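PDB 5U22: N2152 from Neocallimastix frontalis, which probably hydrolyses glycosidic bonds in rare arabinosyl substrates, as a polyspecific family 39 glycoside hydrolase of a rumen anaerobic fungus. Local coordinates for residues A97-L107 with N138-N146; P258-E269 with A301-Y309. One frame throughout, in Å; residues are numbered along the deposited sequence.

Both contacts belong to the TIM barrel. Contact 1 comes first along the chain and is complete before contact 2 begins. It pairs strands 98-102 and 139-143, neighbours in the parallel sheet and joined by helix 117-134 in a beta-alpha-beta unit. Contact 2 packs helix 258-270, which follows strand 242-247, on helix 301-310, which follows the last barrel strand, 275-278. The centres of contacts 1 and 2 are about 24 Å apart. Their nearest atoms are about 10 Å apart, so they do not touch. Contact 1 ends beside the pocket that holds the bound buffer molecule. Contact 2 lies where the barrel meets the beta sandwich, the chain entering strand 315-320 soon after helix 301-310.

Contact 1: A97-L107 with N138-N146; sequences ARVTIELADIL and NFYGNEIWN
R98 bends at chi2 and chi3, which brings NH2 to 3.8 Å from CE1 of Y140. The guanidinium is steeply inclined to the ring. NH1 turns back to G96, and the hydroxyl of Y140 bonds D274.

V99 N binds N138 O through a bent bond. V99 O receives Y140 N at 2.9 Å, with the donor above the carbonyl plane. V99 CG1 lies between its own N and carbonyl carbon (chi1 57°), alongside the ring of F139.

At T100 the hydroxyl runs beside the Y140 ring, while CG2 approaches E143 OE1 to 3.4 Å. Here strand 139-143 spends one extra residue: V99 pairs with F139 but I101 with N142, a beta bulge around Y140 and G141.

I101 restores the regular parallel pattern. I101 N binds G141 O, and I101 O takes E143 N at 2.8 Å. I101 CD1 crosses to F139 CD1, 3.6 Å away, on the helix-covered side of the sheet.

E102 points with E143 to the barrel interior, their carboxylate planes 27° apart. E102 OE2 comes 3.0 Å from N146 ND2, but the angle is too poor for a hydrogen bond. The N146 amide bonds Y112, R68 and the buffer molecule instead.

L103 N closes the backbone pairing on E143 O at 3.0 Å. A water then bridges A104 N and E143 O. A104 CB sits over one face of the W145 indole, toward its rim. L107 CD1 meets the W145 indole edge at CH2, 3.6 Å away.

N146 is consistent with the asparagine that precedes the acid/base glutamate in clan GH-A enzymes. E143 is held by R68, S184 and N245. R68 also bonds N146, so E143 probably acts in the second shell, steadying R68 and through it N146 beside the buffer molecule.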
loop_
_atom_site.group_PDB
_atom_site.type_symbol
_atom_site.label_atom_id
_atom_site.label_comp_id
_atom_site.label_asym_id
_atom_site.label_seq_id
_atom_site.Cartn_x
_atom_site.Cartn_y
_atom_site.Cartn_z
ATOM N N ALA A 97 7.487 5.751 10.139
ATOM C CA ALA A 97 7.416 5.674 8.679
ATOM C C ALA A 97 8.780 5.393 8.050
ATOM O O ALA A 97 9.827 5.745 8.608
ATOM C CB ALA A 97 6.846 6.978 8.121
ATOM N N ARG A 98 8.761 4.759 6.871
ATOM C CA ARG A 98 9.962 4.483 6.085
ATOM C C ARG A 98 9.707 4.823 4.628
ATOM O O ARG A 98 8.580 5.112 4.224
ATOM C CB ARG A 98 10.409 3.011 6.172
ATOM C CG ARG A 98 11.181 2.675 7.429
ATOM C CD ARG A 98 10.284 2.033 8.438
ATOM N NE ARG A 98 9.822 0.718 8.012
ATOM C CZ ARG A 98 8.543 0.357 7.959
ATOM N NH1 ARG A 98 7.585 1.224 8.302
ATOM N NH2 ARG A 98 8.219 -0.874 7.581
ATOM N N VAL A 99 10.760 4.783 3.820
ATOM C CA VAL A 99 10.614 5.110 2.405
ATOM C C VAL A 99 11.502 4.193 1.570
ATOM O O VAL A 99 12.673 3.965 1.901
ATOM C CB VAL A 99 10.909 6.597 2.125
ATOM C CG1 VAL A 99 12.316 7.000 2.603
ATOM C CG2 VAL A 99 10.710 6.894 0.654
ATOM N N THR A 100 10.930 3.660 0.495
ATOM C CA THR A 100 11.630 2.778 -0.431
ATOM C C THR A 100 12.510 3.603 -1.364
ATOM O O THR A 100 12.061 4.613 -1.916
ATOM C CB THR A 100 10.610 1.986 -1.252
ATOM O OG1 THR A 100 9.780 1.204 -0.381
ATOM C CG2 THR A 100 11.296 1.078 -2.273
ATOM N N ILE A 101 13.753 3.161 -1.562
ATOM C CA ILE A 101 14.671 3.785 -2.516
ATOM C C ILE A 101 14.515 3.125 -3.884
ATOM O O ILE A 101 14.966 1.996 -4.087
ATOM C CB ILE A 101 16.121 3.672 -2.043
ATOM C CG1 ILE A 101 16.289 4.383 -0.703
ATOM C CG2 ILE A 101 17.059 4.246 -3.104
ATOM C CD1 ILE A 101 17.553 4.005 0.049
ATOM N N GLU A 102 13.956 3.852 -4.848
ATOM C CA GLU A 102 13.785 3.330 -6.214
ATOM C C GLU A 102 15.013 3.710 -7.038
ATOM O O GLU A 102 15.097 4.799 -7.607
ATOM C CB GLU A 102 12.505 3.872 -6.839
ATOM C CG GLU A 102 12.142 3.216 -8.192
ATOM C CD GLU A 102 11.090 4.008 -8.971
ATOM O OE1 GLU A 102 10.871 5.192 -8.641
ATOM O OE2 GLU A 102 10.490 3.447 -9.914
ATOM N N LEU A 103 15.986 2.801 -7.106
ATOM C CA LEU A 103 17.243 3.122 -7.781
ATOM C C LEU A 103 17.052 3.358 -9.275
ATOM O O LEU A 103 17.822 4.119 -9.872
ATOM C CB LEU A 103 18.260 1.996 -7.559
ATOM C CG LEU A 103 18.753 1.786 -6.125
ATOM C CD1 LEU A 103 19.516 0.463 -5.993
ATOM C CD2 LEU A 103 19.647 2.942 -5.722
ATOM N N ALA A 104 16.054 2.714 -9.897
ATOM C CA ALA A 104 15.880 2.840 -11.345
ATOM C C ALA A 104 15.745 4.294 -11.768
ATOM O O ALA A 104 16.195 4.671 -12.856
ATOM C CB ALA A 104 14.650 2.052 -11.809
ATOM N N ASP A 105 15.149 5.132 -10.926
ATOM C CA ASP A 105 14.862 6.493 -11.368
ATOM C C ASP A 105 16.093 7.396 -11.349
ATOM O O ASP A 105 15.981 8.587 -11.662
ATOM C CB ASP A 105 13.722 7.081 -10.541
ATOM C CG ASP A 105 12.366 6.631 -11.049
ATOM O OD1 ASP A 105 12.329 5.614 -11.775
ATOM O OD2 ASP A 105 11.347 7.304 -10.775
ATOM N N ILE A 106 17.263 6.857 -11.005
ATOM C CA ILE A 106 18.518 7.505 -11.382
ATOM C C ILE A 106 18.524 7.818 -12.870
ATOM O O ILE A 106 19.102 8.827 -13.306
ATOM C CB ILE A 106 19.718 6.608 -11.001
ATOM C CG1 ILE A 106 19.942 6.606 -9.489
ATOM C CG2 ILE A 106 21.000 7.042 -11.751
ATOM C CD1 ILE A 106 21.022 5.652 -9.061
ATOM N N LEU A 107 17.886 6.986 -13.662
ATOM C CA LEU A 107 17.957 7.003 -15.122
ATOM C C LEU A 107 16.767 7.728 -15.738
ATOM O O LEU A 107 15.639 7.599 -15.248
ATOM C CB LEU A 107 17.999 5.578 -15.673
ATOM C CG LEU A 107 19.161 4.731 -15.158
ATOM C CD1 LEU A 107 19.052 3.325 -15.748
ATOM C CD2 LEU A 107 20.505 5.383 -15.497
ATOM N N ASN A 138 15.798 5.450 8.200
ATOM C CA ASN A 138 14.391 5.150 7.954
ATOM C C ASN A 138 14.112 4.803 6.497
ATOM O O ASN A 138 12.991 5.014 6.011
ATOM C CB ASN A 138 13.498 6.300 8.427
ATOM C CG ASN A 138 13.831 7.632 7.779
ATOM O OD1 ASN A 138 14.911 7.819 7.223
ATOM N ND2 ASN A 138 12.893 8.577 7.856
ATOM N N PHE A 139 15.098 4.270 5.785
ATOM C CA PHE A 139 14.827 3.702 4.479
ATOM C C PHE A 139 14.321 2.275 4.636
ATOM O O PHE A 139 14.720 1.546 5.550
ATOM C CB PHE A 139 16.077 3.723 3.601
ATOM C CG PHE A 139 16.705 5.075 3.490
ATOM C CD1 PHE A 139 16.167 6.039 2.653
ATOM C CD2 PHE A 139 17.841 5.385 4.232
ATOM C CE1 PHE A 139 16.760 7.292 2.541
ATOM C CE2 PHE A 139 18.425 6.632 4.141
ATOM C CZ PHE A 139 17.885 7.590 3.288
ATOM N N TYR A 140 13.411 1.900 3.744
ATOM C CA TYR A 140 12.828 0.566 3.719
ATOM C C TYR A 140 13.752 -0.439 3.049
ATOM O O TYR A 140 13.779 -1.616 3.435
ATOM C CB TYR A 140 11.504 0.640 2.969
ATOM C CG TYR A 140 10.601 -0.572 3.007
ATOM C CD1 TYR A 140 10.141 -1.100 4.210
ATOM C CD2 TYR A 140 10.151 -1.149 1.823
ATOM C CE1 TYR A 140 9.265 -2.189 4.219
ATOM C CE2 TYR A 140 9.284 -2.223 1.829
ATOM C CZ TYR A 140 8.852 -2.743 3.021
ATOM O OH TYR A 140 7.975 -3.807 2.998
ATOM N N GLY A 141 14.487 0.006 2.044
ATOM C CA GLY A 141 15.422 -0.856 1.346
ATOM C C GLY A 141 15.846 -0.206 0.051
ATOM O O GLY A 141 15.324 0.838 -0.350
ATOM N N ASN A 142 16.834 -0.833 -0.584
ATOM C CA ASN A 142 17.289 -0.464 -1.922
ATOM C C ASN A 142 16.554 -1.310 -2.956
ATOM O O ASN A 142 16.734 -2.531 -3.004
ATOM C CB ASN A 142 18.796 -0.685 -2.082
ATOM C CG ASN A 142 19.633 0.222 -1.200
ATOM O OD1 ASN A 142 20.598 -0.219 -0.563
ATOM N ND2 ASN A 142 19.276 1.486 -1.164
ATOM N N GLU A 143 15.761 -0.664 -3.802
ATOM C CA GLU A 143 15.004 -1.346 -4.842
ATOM C C GLU A 143 15.785 -1.248 -6.147
ATOM O O GLU A 143 16.052 -0.145 -6.631
ATOM C CB GLU A 143 13.613 -0.724 -4.971
ATOM C CG GLU A 143 12.690 -1.440 -5.938
ATOM C CD GLU A 143 11.356 -0.727 -6.100
ATOM O OE1 GLU A 143 11.226 0.434 -5.637
ATOM O OE2 GLU A 143 10.440 -1.332 -6.694
ATOM N N ILE A 144 16.158 -2.400 -6.708
ATOM C CA ILE A 144 17.157 -2.431 -7.773
ATOM C C ILE A 144 16.605 -1.865 -9.079
ATOM O O ILE A 144 17.316 -1.156 -9.807
ATOM C CB ILE A 144 17.701 -3.868 -7.940
ATOM C CG1 ILE A 144 18.666 -4.189 -6.798
ATOM C CG2 ILE A 144 18.391 -4.057 -9.314
ATOM C CD1 ILE A 144 19.284 -5.591 -6.855
ATOM N N TRP A 145 15.343 -2.148 -9.398
ATOM C CA TRP A 145 14.797 -1.762 -10.694
ATOM C C TRP A 145 13.313 -1.451 -10.540
ATOM O O TRP A 145 12.786 -1.380 -9.426
ATOM C CB TRP A 145 15.049 -2.866 -11.727
ATOM C CG TRP A 145 14.980 -2.379 -13.155
ATOM C CD1 TRP A 145 14.037 -2.707 -14.096
ATOM C CD2 TRP A 145 15.885 -1.475 -13.792
ATOM N NE1 TRP A 145 14.305 -2.061 -15.284
ATOM C CE2 TRP A 145 15.445 -1.310 -15.127
ATOM C CE3 TRP A 145 17.036 -0.798 -13.373
ATOM C CZ2 TRP A 145 16.105 -0.483 -16.035
ATOM C CZ3 TRP A 145 17.705 0.018 -14.286
ATOM C CH2 TRP A 145 17.234 0.166 -15.604
ATOM N N ASN A 146 12.633 -1.262 -11.672
ATOM C CA ASN A 146 11.207 -0.937 -11.676
ATOM C C ASN A 146 10.621 -1.484 -12.962
ATOM O O ASN A 146 11.043 -1.076 -14.050
ATOM C CB ASN A 146 10.974 0.576 -11.588
ATOM C CG ASN A 146 9.491 0.955 -11.581
ATOM O OD1 ASN A 146 8.665 0.285 -10.965
ATOM N ND2 ASN A 146 9.159 2.052 -12.262
HETATM O O HOH W 1 10.601 8.143 9.895
HETATM O O HOH W 2 14.229 0.874 -8.562
#

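Contact 2: P258-E269 with A301-Y309; sequences PGSSARFIGRFE and AGWYFYKWY
I265 fits among three aromatic rings of helix 301-310. I265 CG2 lies over one face of Y309, 3.8 Å from the ring centroid, a CH-pi contact. I265 CD1 makes another over Y306, 4.2 Å from its centroid, and also touches the edge of F305 at CE2. With chi1 at -71°, CG2 is anti to the backbone N and lies over Y309. The extended chi2 (165°) carries CD1 in among all three rings.

One turn back, A262 CB meets F305 CZ at 3.5 Å. P258 packs its ring on A301 CB and F305 CB, where the helices come close.

At the far end Y309 OH donates to the anti lone pair of E269 OE2 at 2.5 Å. The carboxylate plane stands 82° from the ring. Y309 OH also receives A40 N.

Further out, a water joins S261 OG to Y306 OH. S261 also bonds Q257 O, and Y306 bonds Y247. Strand 341-347 of the sandwich covers F305 and Y309 through I345.

The buried interface is thus mostly apolar. Its direct polar link is the short bond to E269, and the two bonds on Y309 OH probably fix the rotation of that hydroxyl.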
loop_
_atom_site.group_PDB
_atom_site.type_symbol
_atom_site.label_atom_id
_atom_site.label_comp_id
_atom_site.label_asym_id
_atom_site.label_seq_id
_atom_site.Cartn_x
_atom_site.Cartn_y
_atom_site.Cartn_z
ATOM N N PRO A 258 -11.889 6.279 -2.328
ATOM C CA PRO A 258 -12.201 5.465 -1.134
ATOM C C PRO A 258 -12.740 4.072 -1.442
ATOM O O PRO A 258 -12.237 3.087 -0.892
ATOM C CB PRO A 258 -13.232 6.325 -0.389
ATOM C CG PRO A 258 -12.969 7.747 -0.871
ATOM C CD PRO A 258 -12.577 7.581 -2.319
ATOM N N GLY A 259 -13.750 3.961 -2.305
ATOM C CA GLY A 259 -14.348 2.658 -2.563
ATOM C C GLY A 259 -13.355 1.661 -3.127
ATOM O O GLY A 259 -13.206 0.547 -2.614
ATOM N N SER A 260 -12.642 2.055 -4.178
ATOM C CA SER A 260 -11.642 1.165 -4.758
ATOM C C SER A 260 -10.591 0.786 -3.726
ATOM O O SER A 260 -10.246 -0.395 -3.572
ATOM C CB SER A 260 -10.987 1.834 -5.960
ATOM O OG SER A 260 -9.858 1.085 -6.364
ATOM N N SER A 261 -10.095 1.784 -2.991
ATOM C CA SER A 261 -8.979 1.579 -2.070
ATOM C C SER A 261 -9.336 0.606 -0.960
ATOM O O SER A 261 -8.481 -0.166 -0.507
ATOM C CB SER A 261 -8.543 2.923 -1.483
ATOM O OG SER A 261 -8.217 3.837 -2.521
ATOM N N ALA A 262 -10.594 0.630 -0.501
ATOM C CA ALA A 262 -11.002 -0.276 0.569
ATOM C C ALA A 262 -10.680 -1.727 0.238
ATOM O O ALA A 262 -10.357 -2.515 1.131
ATOM C CB ALA A 262 -12.499 -0.133 0.834
ATOM N N ARG A 263 -10.771 -2.101 -1.037
ATOM C CA ARG A 263 -10.558 -3.495 -1.411
ATOM C C ARG A 263 -9.086 -3.869 -1.346
ATOM O O ARG A 263 -8.741 -4.974 -0.915
ATOM C CB ARG A 263 -11.106 -3.748 -2.812
ATOM C CG ARG A 263 -12.549 -3.317 -3.006
ATOM C CD ARG A 263 -12.894 -3.252 -4.514
ATOM N NE ARG A 263 -12.021 -2.343 -5.265
ATOM C CZ ARG A 263 -12.056 -2.215 -6.584
ATOM N NH1 ARG A 263 -12.927 -2.936 -7.290
ATOM N NH2 ARG A 263 -11.224 -1.368 -7.200
ATOM N N PHE A 264 -8.202 -2.972 -1.787
ATOM C CA PHE A 264 -6.768 -3.233 -1.669
ATOM C C PHE A 264 -6.358 -3.314 -0.208
ATOM O O PHE A 264 -5.605 -4.207 0.203
ATOM C CB PHE A 264 -5.972 -2.133 -2.370
ATOM C CG PHE A 264 -6.062 -2.165 -3.881
ATOM C CD1 PHE A 264 -5.238 -3.000 -4.619
ATOM C CD2 PHE A 264 -6.959 -1.352 -4.557
ATOM C CE1 PHE A 264 -5.303 -3.034 -5.999
ATOM C CE2 PHE A 264 -7.037 -1.377 -5.952
ATOM C CZ PHE A 264 -6.208 -2.220 -6.674
ATOM N N ILE A 265 -6.847 -2.373 0.592
ATOM C CA ILE A 265 -6.557 -2.388 2.019
ATOM C C ILE A 265 -7.022 -3.701 2.639
ATOM O O ILE A 265 -6.260 -4.384 3.334
ATOM C CB ILE A 265 -7.206 -1.172 2.702
ATOM C CG1 ILE A 265 -6.480 0.116 2.301
ATOM C CG2 ILE A 265 -7.234 -1.358 4.212
ATOM C CD1 ILE A 265 -7.247 1.392 2.629
ATOM N N GLY A 266 -8.276 -4.078 2.392
ATOM C CA GLY A 266 -8.782 -5.312 2.971
ATOM C C GLY A 266 -7.962 -6.527 2.579
ATOM O O GLY A 266 -7.617 -7.356 3.426
ATOM N N ARG A 267 -7.605 -6.630 1.295
ATOM C CA ARG A 267 -6.922 -7.833 0.827
ATOM C C ARG A 267 -5.454 -7.837 1.233
ATOM O O ARG A 267 -4.933 -8.879 1.640
ATOM C CB ARG A 267 -7.105 -7.974 -0.690
ATOM C CG ARG A 267 -8.559 -8.267 -1.056
ATOM C CD ARG A 267 -8.905 -7.994 -2.515
ATOM N NE ARG A 267 -10.351 -7.822 -2.670
ATOM C CZ ARG A 267 -10.982 -7.723 -3.836
ATOM N NH1 ARG A 267 -10.295 -7.791 -4.975
ATOM N NH2 ARG A 267 -12.302 -7.551 -3.862
ATOM N N PHE A 268 -4.779 -6.683 1.169
ATOM C CA PHE A 268 -3.415 -6.600 1.696
ATOM C C PHE A 268 -3.367 -7.009 3.162
ATOM O O PHE A 268 -2.463 -7.743 3.583
ATOM C CB PHE A 268 -2.854 -5.181 1.544
ATOM C CG PHE A 268 -2.557 -4.773 0.120
ATOM C CD1 PHE A 268 -2.896 -5.589 -0.948
ATOM C CD2 PHE A 268 -1.937 -3.560 -0.139
ATOM C CE1 PHE A 268 -2.635 -5.199 -2.257
ATOM C CE2 PHE A 268 -1.653 -3.172 -1.440
ATOM C CZ PHE A 268 -2.013 -3.997 -2.509
ATOM N N GLU A 269 -4.320 -6.526 3.964
ATOM C CA GLU A 269 -4.336 -6.911 5.370
ATOM C C GLU A 269 -4.641 -8.395 5.523
ATOM O O GLU A 269 -4.043 -9.073 6.365
ATOM C CB GLU A 269 -5.353 -6.074 6.140
ATOM C CG GLU A 269 -4.998 -4.584 6.249
ATOM C CD GLU A 269 -3.889 -4.292 7.260
ATOM O OE1 GLU A 269 -3.468 -5.221 8.004
ATOM O OE2 GLU A 269 -3.443 -3.125 7.299
ATOM N N ALA A 301 -11.340 13.122 -1.076
ATOM C CA ALA A 301 -12.101 12.114 -0.342
ATOM C C ALA A 301 -11.191 11.017 0.200
ATOM O O ALA A 301 -11.351 10.583 1.343
ATOM C CB ALA A 301 -13.179 11.502 -1.240
ATOM N N GLY A 302 -10.228 10.570 -0.606
ATOM C CA GLY A 302 -9.371 9.472 -0.189
ATOM C C GLY A 302 -8.560 9.779 1.053
ATOM O O GLY A 302 -8.267 8.881 1.842
ATOM N N TRP A 303 -8.180 11.044 1.244
ATOM C CA TRP A 303 -7.450 11.408 2.454
ATOM C C TRP A 303 -8.227 10.977 3.687
ATOM O O TRP A 303 -7.681 10.361 4.606
ATOM C CB TRP A 303 -7.192 12.911 2.484
ATOM C CG TRP A 303 -6.216 13.302 3.543
ATOM C CD1 TRP A 303 -4.869 13.473 3.389
ATOM C CD2 TRP A 303 -6.503 13.577 4.924
ATOM N NE1 TRP A 303 -4.303 13.832 4.587
ATOM C CE2 TRP A 303 -5.284 13.904 5.544
ATOM C CE3 TRP A 303 -7.674 13.580 5.694
ATOM C CZ2 TRP A 303 -5.196 14.223 6.908
ATOM C CZ3 TRP A 303 -7.584 13.899 7.052
ATOM C CH2 TRP A 303 -6.352 14.218 7.640
ATOM N N TYR A 304 -9.528 11.261 3.700
ATOM C CA TYR A 304 -10.334 10.937 4.869
ATOM C C TYR A 304 -10.479 9.428 5.056
ATOM O O TYR A 304 -10.478 8.943 6.196
ATOM C CB TYR A 304 -11.694 11.615 4.757
ATOM C CG TYR A 304 -11.603 13.115 4.928
ATOM C CD1 TYR A 304 -11.525 13.960 3.824
ATOM C CD2 TYR A 304 -11.577 13.682 6.201
ATOM C CE1 TYR A 304 -11.431 15.345 3.987
ATOM C CE2 TYR A 304 -11.487 15.065 6.369
ATOM C CZ TYR A 304 -11.423 15.882 5.259
ATOM O OH TYR A 304 -11.327 17.246 5.445
ATOM N N PHE A 305 -10.587 8.666 3.957
ATOM C CA PHE A 305 -10.645 7.213 4.094
ATOM C C PHE A 305 -9.338 6.668 4.662
ATOM O O PHE A 305 -9.352 5.843 5.585
ATOM C CB PHE A 305 -10.988 6.530 2.756
ATOM C CG PHE A 305 -11.390 5.081 2.912
ATOM C CD1 PHE A 305 -12.644 4.743 3.412
ATOM C CD2 PHE A 305 -10.511 4.057 2.586
ATOM C CE1 PHE A 305 -13.012 3.419 3.578
ATOM C CE2 PHE A 305 -10.875 2.725 2.740
ATOM C CZ PHE A 305 -12.125 2.407 3.248
ATOM N N TYR A 306 -8.196 7.146 4.155
ATOM C CA TYR A 306 -6.921 6.675 4.678
ATOM C C TYR A 306 -6.661 7.182 6.093
ATOM O O TYR A 306 -5.907 6.549 6.837
ATOM C CB TYR A 306 -5.792 7.061 3.712
ATOM C CG TYR A 306 -5.667 6.056 2.577
ATOM C CD1 TYR A 306 -6.566 6.054 1.512
ATOM C CD2 TYR A 306 -4.673 5.089 2.595
ATOM C CE1 TYR A 306 -6.453 5.117 0.486
ATOM C CE2 TYR A 306 -4.548 4.159 1.579
ATOM C CZ TYR A 306 -5.437 4.172 0.532
ATOM O OH TYR A 306 -5.278 3.239 -0.470
ATOM N N LYS A 307 -7.281 8.297 6.490
ATOM C CA LYS A 307 -7.179 8.731 7.879
ATOM C C LYS A 307 -7.882 7.744 8.806
ATOM O O LYS A 307 -7.345 7.375 9.861
ATOM C CB LYS A 307 -7.760 10.141 8.021
ATOM C CG LYS A 307 -7.907 10.630 9.469
ATOM C CD LYS A 307 -6.578 11.008 10.085
ATOM C CE LYS A 307 -6.766 11.570 11.510
ATOM N NZ LYS A 307 -5.574 11.324 12.348
ATOM N N TRP A 308 -9.090 7.307 8.429
ATOM C CA TRP A 308 -9.772 6.250 9.176
ATOM C C TRP A 308 -8.870 5.038 9.321
ATOM O O TRP A 308 -8.737 4.457 10.405
ATOM C CB TRP A 308 -11.043 5.831 8.447
ATOM C CG TRP A 308 -12.186 6.761 8.513
ATOM C CD1 TRP A 308 -12.332 7.846 9.316
ATOM C CD2 TRP A 308 -13.371 6.676 7.722
ATOM N NE1 TRP A 308 -13.552 8.445 9.082
ATOM C CE2 TRP A 308 -14.207 7.742 8.104
ATOM C CE3 TRP A 308 -13.808 5.797 6.722
ATOM C CZ2 TRP A 308 -15.462 7.953 7.526
ATOM C CZ3 TRP A 308 -15.051 6.007 6.151
ATOM C CH2 TRP A 308 -15.864 7.076 6.553
ATOM N N TYR A 309 -8.243 4.649 8.211
ATOM C CA TYR A 309 -7.361 3.489 8.199
ATOM C C TYR A 309 -6.175 3.693 9.128
ATOM O O TYR A 309 -5.868 2.835 9.967
ATOM C CB TYR A 309 -6.898 3.254 6.760
ATOM C CG TYR A 309 -5.971 2.087 6.527
ATOM C CD1 TYR A 309 -6.156 0.865 7.180
ATOM C CD2 TYR A 309 -4.939 2.193 5.602
ATOM C CE1 TYR A 309 -5.311 -0.223 6.937
ATOM C CE2 TYR A 309 -4.099 1.115 5.333
ATOM C CZ TYR A 309 -4.285 -0.086 5.997
ATOM O OH TYR A 309 -3.444 -1.136 5.710
HETATM O O HOH W 3 -5.702 4.376 -3.347
#